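Local coordinates for indole-3-acetic acid-amido synthetase GH3.15 (Arabidopsis thaliana, PDB 6E1Q), which conjugates amino acids, chiefly glutamine, to the auxin precursor indole-3-butyric acid and to the herbicide 2,4-DB in an ATP-dependent adenylating reaction, at residues A34-N39 / E43-F48; Q56-N61 / L401-V406. All coordinates share one frame; numbering follows the deposited sequence.

Contact 1 of 2, residues A34-N39 / E43-F48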
loop_
_atom_site.group_PDB
_atom_site.type_symbol
_atom_site.label_atom_id
_atom_site.label_comp_id
_atom_site.label_asym_id
_atom_site.label_seq_id
_atom_site.Cartn_x
_atom_site.Cartn_y
_atom_site.Cartn_z
ATOM N N ALA A 34 -14.461 24.833 10.477
ATOM C CA ALA A 34 -14.228 25.333 9.125
ATOM C C ALA A 34 -14.986 24.507 8.095
ATOM O O ALA A 34 -15.621 25.059 7.190
ATOM C CB ALA A 34 -12.730 25.335 8.816
ATOM N N ILE A 35 -14.952 23.179 8.230
ATOM C CA ILE A 35 -15.635 22.321 7.264
ATOM C C ILE A 35 -17.135 22.559 7.303
ATOM O O ILE A 35 -17.780 22.731 6.260
ATOM C CB ILE A 35 -15.312 20.843 7.530
ATOM C CG1 ILE A 35 -13.873 20.543 7.124
ATOM C CG2 ILE A 35 -16.304 19.940 6.759
ATOM C CD1 ILE A 35 -13.403 19.146 7.550
ATOM N N LEU A 36 -17.715 22.559 8.511
ATOM C CA LEU A 36 -19.160 22.715 8.634
ATOM C C LEU A 36 -19.618 24.101 8.205
ATOM O O LEU A 36 -20.719 24.247 7.658
ATOM C CB LEU A 36 -19.604 22.438 10.071
ATOM C CG LEU A 36 -19.301 21.027 10.588
ATOM C CD1 LEU A 36 -19.984 20.792 11.919
ATOM C CD2 LEU A 36 -19.679 19.947 9.570
ATOM N N SER A 37 -18.804 25.131 8.452
ATOM C CA SER A 37 -19.191 26.479 8.038
ATOM C C SER A 37 -19.102 26.634 6.523
ATOM O O SER A 37 -20.038 27.119 5.885
ATOM C CB SER A 37 -18.325 27.528 8.739
ATOM O OG SER A 37 -18.283 27.317 10.138
ATOM N N ARG A 38 -17.987 26.209 5.928
ATOM C CA ARG A 38 -17.797 26.411 4.496
ATOM C C ARG A 38 -18.747 25.556 3.667
ATOM O O ARG A 38 -19.124 25.960 2.559
ATOM C CB ARG A 38 -16.337 26.134 4.111
ATOM C CG ARG A 38 -15.423 27.345 4.354
ATOM C CD ARG A 38 -13.930 27.010 4.438
ATOM N NE ARG A 38 -13.210 27.976 5.280
ATOM C CZ ARG A 38 -11.920 27.893 5.615
ATOM N NH1 ARG A 38 -11.169 26.882 5.189
ATOM N NH2 ARG A 38 -11.378 28.823 6.391
ATOM N N ASN A 39 -19.167 24.395 4.183
ATOM C CA ASN A 39 -19.986 23.458 3.419
ATOM C C ASN A 39 -21.439 23.431 3.876
ATOM O O ASN A 39 -22.169 22.488 3.552
ATOM C CB ASN A 39 -19.383 22.054 3.491
ATOM C CG ASN A 39 -18.038 21.974 2.808
ATOM O OD1 ASN A 39 -17.945 22.059 1.582
ATOM N ND2 ASN A 39 -16.983 21.823 3.598
ATOM N N GLU A 43 -25.721 20.276 -0.658
ATOM C CA GLU A 43 -26.907 19.434 -0.541
ATOM C C GLU A 43 -26.724 18.403 0.561
ATOM O O GLU A 43 -27.628 18.175 1.363
ATOM C CB GLU A 43 -27.210 18.745 -1.873
ATOM C CG GLU A 43 -28.254 17.662 -1.742
ATOM C CD GLU A 43 -28.618 16.998 -3.063
ATOM O OE1 GLU A 43 -28.530 17.643 -4.137
ATOM O OE2 GLU A 43 -28.998 15.816 -3.016
ATOM N N TYR A 44 -25.533 17.810 0.647
ATOM C CA TYR A 44 -25.303 16.751 1.627
ATOM C C TYR A 44 -25.425 17.270 3.059
ATOM O O TYR A 44 -26.164 16.709 3.876
ATOM C CB TYR A 44 -23.925 16.111 1.410
ATOM C CG TYR A 44 -23.763 14.860 2.247
ATOM C CD1 TYR A 44 -24.193 13.635 1.765
ATOM C CD2 TYR A 44 -23.233 14.913 3.541
ATOM C CE1 TYR A 44 -24.087 12.493 2.519
ATOM C CE2 TYR A 44 -23.120 13.765 4.305
ATOM C CZ TYR A 44 -23.545 12.554 3.779
ATOM O OH TYR A 44 -23.459 11.391 4.498
ATOM N N LEU A 45 -24.698 18.337 3.387
ATOM C CA LEU A 45 -24.633 18.761 4.784
ATOM C C LEU A 45 -25.926 19.431 5.224
ATOM O O LEU A 45 -26.395 19.211 6.349
ATOM C CB LEU A 45 -23.439 19.692 4.995
ATOM C CG LEU A 45 -22.751 19.609 6.353
ATOM C CD1 LEU A 45 -22.468 18.152 6.700
ATOM C CD2 LEU A 45 -21.474 20.438 6.329
ATOM N N ARG A 46 -26.522 20.246 4.349
ATOM C CA ARG A 46 -27.728 20.979 4.720
ATOM C C ARG A 46 -28.867 20.024 5.057
ATOM O O ARG A 46 -29.691 20.314 5.933
ATOM C CB ARG A 46 -28.128 21.937 3.590
ATOM C CG ARG A 46 -29.546 22.504 3.688
ATOM C CD ARG A 46 -30.401 22.116 2.481
ATOM N NE ARG A 46 -29.831 22.607 1.228
ATOM C CZ ARG A 46 -29.964 22.001 0.051
ATOM N NH1 ARG A 46 -30.642 20.866 -0.045
ATOM N NH2 ARG A 46 -29.405 22.524 -1.032
ATOM N N GLY A 47 -28.914 18.869 4.390
ATOM C CA GLY A 47 -29.950 17.895 4.669
ATOM C C GLY A 47 -29.919 17.355 6.081
ATOM O O GLY A 47 -30.953 16.901 6.590
ATOM N N PHE A 48 -28.766 17.405 6.736
ATOM C CA PHE A 48 -28.636 16.933 8.108
ATOM C C PHE A 48 -28.525 18.051 9.130
ATOM O O PHE A 48 -29.029 17.909 10.241
ATOM C CB PHE A 48 -27.409 16.015 8.238
ATOM C CG PHE A 48 -27.523 14.735 7.457
ATOM C CD1 PHE A 48 -28.531 13.819 7.743
ATOM C CD2 PHE A 48 -26.617 14.437 6.453
ATOM C CE1 PHE A 48 -28.649 12.638 7.024
ATOM C CE2 PHE A 48 -26.724 13.246 5.725
ATOM C CZ PHE A 48 -27.742 12.347 6.012
#

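Contact 2 of 2, residues Q56-N61 / L401-V406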
loop_
_atom_site.group_PDB
_atom_site.type_symbol
_atom_site.label_atom_id
_atom_site.label_comp_id
_atom_site.label_asym_id
_atom_site.label_seq_id
_atom_site.Cartn_x
_atom_site.Cartn_y
_atom_site.Cartn_z
ATOM N N GLN A 56 -21.859 19.469 18.557
ATOM C CA GLN A 56 -22.851 18.557 19.118
ATOM C C GLN A 56 -23.960 18.246 18.119
ATOM O O GLN A 56 -24.422 17.103 18.033
ATOM C CB GLN A 56 -23.422 19.129 20.416
ATOM C CG GLN A 56 -23.660 18.069 21.489
ATOM C CD GLN A 56 -22.597 16.967 21.488
ATOM O OE1 GLN A 56 -21.392 17.237 21.476
ATOM N NE2 GLN A 56 -23.049 15.715 21.485
ATOM N N ASN A 57 -24.409 19.244 17.359
ATOM C CA ASN A 57 -25.355 18.960 16.287
ATOM C C ASN A 57 -24.726 18.074 15.218
ATOM O O ASN A 57 -25.407 17.229 14.623
ATOM C CB ASN A 57 -25.867 20.262 15.679
ATOM C CG ASN A 57 -27.009 20.859 16.477
ATOM O OD1 ASN A 57 -27.971 20.170 16.808
ATOM N ND2 ASN A 57 -26.905 22.147 16.794
ATOM N N PHE A 58 -23.429 18.255 14.962
ATOM C CA PHE A 58 -22.714 17.379 14.044
ATOM C C PHE A 58 -22.801 15.931 14.508
ATOM O O PHE A 58 -23.229 15.050 13.755
ATOM C CB PHE A 58 -21.263 17.864 13.933
ATOM C CG PHE A 58 -20.354 16.961 13.136
ATOM C CD1 PHE A 58 -20.230 17.111 11.766
ATOM C CD2 PHE A 58 -19.562 16.018 13.774
ATOM C CE1 PHE A 58 -19.376 16.307 11.042
ATOM C CE2 PHE A 58 -18.706 15.210 13.051
ATOM C CZ PHE A 58 -18.595 15.370 11.689
ATOM N N LYS A 59 -22.455 15.677 15.777
ATOM C CA LYS A 59 -22.412 14.310 16.288
ATOM C C LYS A 59 -23.795 13.683 16.331
ATOM O O LYS A 59 -23.933 12.480 16.090
ATOM C CB LYS A 59 -21.767 14.283 17.678
ATOM C CG LYS A 59 -20.306 14.757 17.717
ATOM C CD LYS A 59 -19.359 13.633 18.160
ATOM C CE LYS A 59 -17.916 14.114 18.318
ATOM N NZ LYS A 59 -16.916 12.985 18.270
ATOM N N LYS A 60 -24.827 14.485 16.604
ATOM C CA LYS A 60 -26.191 13.986 16.704
ATOM C C LYS A 60 -26.819 13.723 15.334
ATOM O O LYS A 60 -27.485 12.701 15.149
ATOM C CB LYS A 60 -27.046 14.981 17.492
ATOM C CG LYS A 60 -28.347 14.408 18.035
ATOM C CD LYS A 60 -29.565 15.233 17.623
ATOM C CE LYS A 60 -29.356 16.726 17.852
ATOM N NZ LYS A 60 -30.347 17.554 17.097
ATOM N N ASN A 61 -26.622 14.618 14.361
ATOM C CA ASN A 61 -27.451 14.601 13.157
ATOM C C ASN A 61 -26.767 14.052 11.911
ATOM O O ASN A 61 -27.465 13.679 10.964
ATOM C CB ASN A 61 -27.957 16.009 12.829
ATOM C CG ASN A 61 -28.940 16.519 13.850
ATOM O OD1 ASN A 61 -29.561 15.736 14.570
ATOM N ND2 ASN A 61 -29.095 17.836 13.916
ATOM N N LEU A 401 -16.432 14.488 2.133
ATOM C CA LEU A 401 -16.770 13.330 2.957
ATOM C C LEU A 401 -17.003 13.764 4.402
ATOM O O LEU A 401 -16.254 14.588 4.947
ATOM C CB LEU A 401 -15.669 12.275 2.896
ATOM C CG LEU A 401 -15.371 11.789 1.472
ATOM C CD1 LEU A 401 -14.229 10.801 1.492
ATOM C CD2 LEU A 401 -16.617 11.167 0.844
ATOM N N TYR A 402 -18.037 13.196 5.026
ATOM C CA TYR A 402 -18.457 13.573 6.366
ATOM C C TYR A 402 -18.673 12.300 7.167
ATOM O O TYR A 402 -19.513 11.474 6.796
ATOM C CB TYR A 402 -19.730 14.421 6.306
ATOM C CG TYR A 402 -19.553 15.620 5.411
ATOM C CD1 TYR A 402 -18.989 16.793 5.903
ATOM C CD2 TYR A 402 -19.915 15.572 4.067
ATOM C CE1 TYR A 402 -18.813 17.893 5.091
ATOM C CE2 TYR A 402 -19.748 16.674 3.238
ATOM C CZ TYR A 402 -19.192 17.829 3.763
ATOM O OH TYR A 402 -18.997 18.933 2.976
ATOM N N ARG A 403 -17.891 12.130 8.234
ATOM C CA ARG A 403 -17.975 10.966 9.124
ATOM C C ARG A 403 -17.977 9.668 8.328
ATOM O O ARG A 403 -18.889 8.841 8.416
ATOM C CB ARG A 403 -19.201 11.039 10.033
ATOM C CG ARG A 403 -19.395 12.404 10.654
ATOM C CD ARG A 403 -20.420 12.365 11.760
ATOM N NE ARG A 403 -19.860 11.829 12.996
ATOM C CZ ARG A 403 -20.592 11.405 14.021
ATOM N NH1 ARG A 403 -21.919 11.443 13.953
ATOM N NH2 ARG A 403 -19.997 10.943 15.108
ATOM N N TYR A 404 -16.916 9.504 7.552
ATOM C CA TYR A 404 -16.839 8.470 6.541
ATOM C C TYR A 404 -15.903 7.375 7.033
ATOM O O TYR A 404 -14.789 7.653 7.492
ATOM C CB TYR A 404 -16.357 9.082 5.221
ATOM C CG TYR A 404 -15.959 8.111 4.132
ATOM C CD1 TYR A 404 -14.682 7.538 4.115
ATOM C CD2 TYR A 404 -16.835 7.807 3.085
ATOM C CE1 TYR A 404 -14.294 6.668 3.095
ATOM C CE2 TYR A 404 -16.456 6.926 2.065
ATOM C CZ TYR A 404 -15.187 6.367 2.074
ATOM O OH TYR A 404 -14.788 5.506 1.067
ATOM N N ARG A 405 -16.361 6.142 6.941
ATOM C CA ARG A 405 -15.612 5.012 7.454
ATOM C C ARG A 405 -14.558 4.595 6.442
ATOM O O ARG A 405 -14.871 4.292 5.288
ATOM C CB ARG A 405 -16.559 3.861 7.776
ATOM C CG ARG A 405 -17.327 4.096 9.068
ATOM C CD ARG A 405 -18.440 3.074 9.220
ATOM N NE ARG A 405 -17.890 1.745 9.443
ATOM C CZ ARG A 405 -18.613 0.634 9.433
ATOM N NH1 ARG A 405 -19.922 0.701 9.215
ATOM N NH2 ARG A 405 -18.029 -0.539 9.644
ATOM N N VAL A 406 -13.310 4.571 6.897
ATOM C CA VAL A 406 -12.166 4.370 6.025
ATOM C C VAL A 406 -11.906 2.893 5.764
ATOM O O VAL A 406 -11.322 2.544 4.731
ATOM C CB VAL A 406 -10.985 5.117 6.674
ATOM C CG1 VAL A 406 -9.670 4.502 6.325
ATOM C CG2 VAL A 406 -11.035 6.584 6.264
#

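Contact 1 of 2, residues A34-N39 / E43-F48
Leu45 supplies nearly all of the apolar contact that residues 43-48 make with 34-39. Its CD2 meets Leu36 CD2 at 3.7 Å, the two side chains crossing at about a right angle, and Leu45 CD2 also lies 3.9 Å from Asn39 CB. Leu36 carries CG beside its backbone N (chi1 -61°), which brings CD2 within reach of Leu45. Backbone packs here too: Leu45 CB approaches Asn39 O to 3.4 Å.

Polar bonds stay on the side of 34-39. Ile35 O accepts two, from Asn39 N at 3.0 Å and from Asn39 ND2 at 2.9 Å; ND2 lies 19° out of the carbonyl plane of Ile35. Asn39 OD1 is taken by Asp88 N, which satisfies this buried amide at both ends and should fix its rotation. Thr42 OG1, in the connecting loop, bonds to Asn39 O just past the first helix and to Leu45 N in the first turn of the next.

Asn39 is the first residue to leave helical geometry, and only three residues separate the segments. These are two consecutive helices joined by a short loop in the N-terminal part of the GH3 fold, with Leu45 packed against Leu36 and Asn39.

Contact 2 of 2, residues Q56-N61 / L401-V406
Arg403 reaches from its strand toward helix 55-61 and slides past Phe58, the two side chains running in opposite directions. The aliphatic part of the arginine does the touching: Arg403 CG lies 3.2 Å from Phe58 CZ, a tight approach, and Arg403 CD lies 3.6 Å from Phe58 CE2. Ring and guanidinium planes are 47° apart, so the two groups meet obliquely and not as a parallel stack. Phe58 holds CG anti to its own N (chi1 173°), which sends the ring from the helix toward the arginine.

A bend at chi3 (79°) turns the guanidinium of Arg403 against the helix backbone, with Phe58 CD2 and Lys59 CA over one face. Arg403 NH1 gives a weak, bent hydrogen bond to Lys59 O at 3.1 Å and has a stronger partner in Val62 O, so one nitrogen serves two carbonyls at the C-terminal end of the helix. This end of the helix dipole would probably favour the positive charge.

Lys59 crosses Arg403 at about a right angle, Lys59 CD lying 4.1 Å from Arg403 NH2. Lys59 NZ stays 4.9 Å from Arg403 NH2; it pairs with Asp381 and also shares Glu358 OE2 with Arg403 NH2, which should offset the like charges.

Arg403 has positive phi and psi and, with Tyr404, faces Val395 in a G1 beta bulge at the start of strand 404-416, next to strand 390-396. Thr396 and Val394 of that strand touch Phe58 and Arg403 respectively, while Leu32 and Leu36 of helix 24-38 pack against the phenyl ring. The Phe58 ring thus lies between helix 24-38 and strand 390-396, and joins helix 55-61 to both.

Overall arrangement
Starting from the N terminus, helix 24-38 ends and, after a three-residue turn, contact 1 packs the start of helix 43-49 against its end. Helix 55-61 is the next helix and opens contact 2, which closes only 340 residues later on 401-406. The two are therefore in series, neither nested nor crossed: one local turn, then one very long loop. The centres of contact 1 and contact 2 are about 11 Å apart, and the two touch directly. Leu36 CD2 lies 3.6 Å from Phe58 CD1, and the Tyr44 and Tyr402 rings meet with planes nearly parallel. Together they join the consecutive N-terminal helices to the strands of the GH3 central domain.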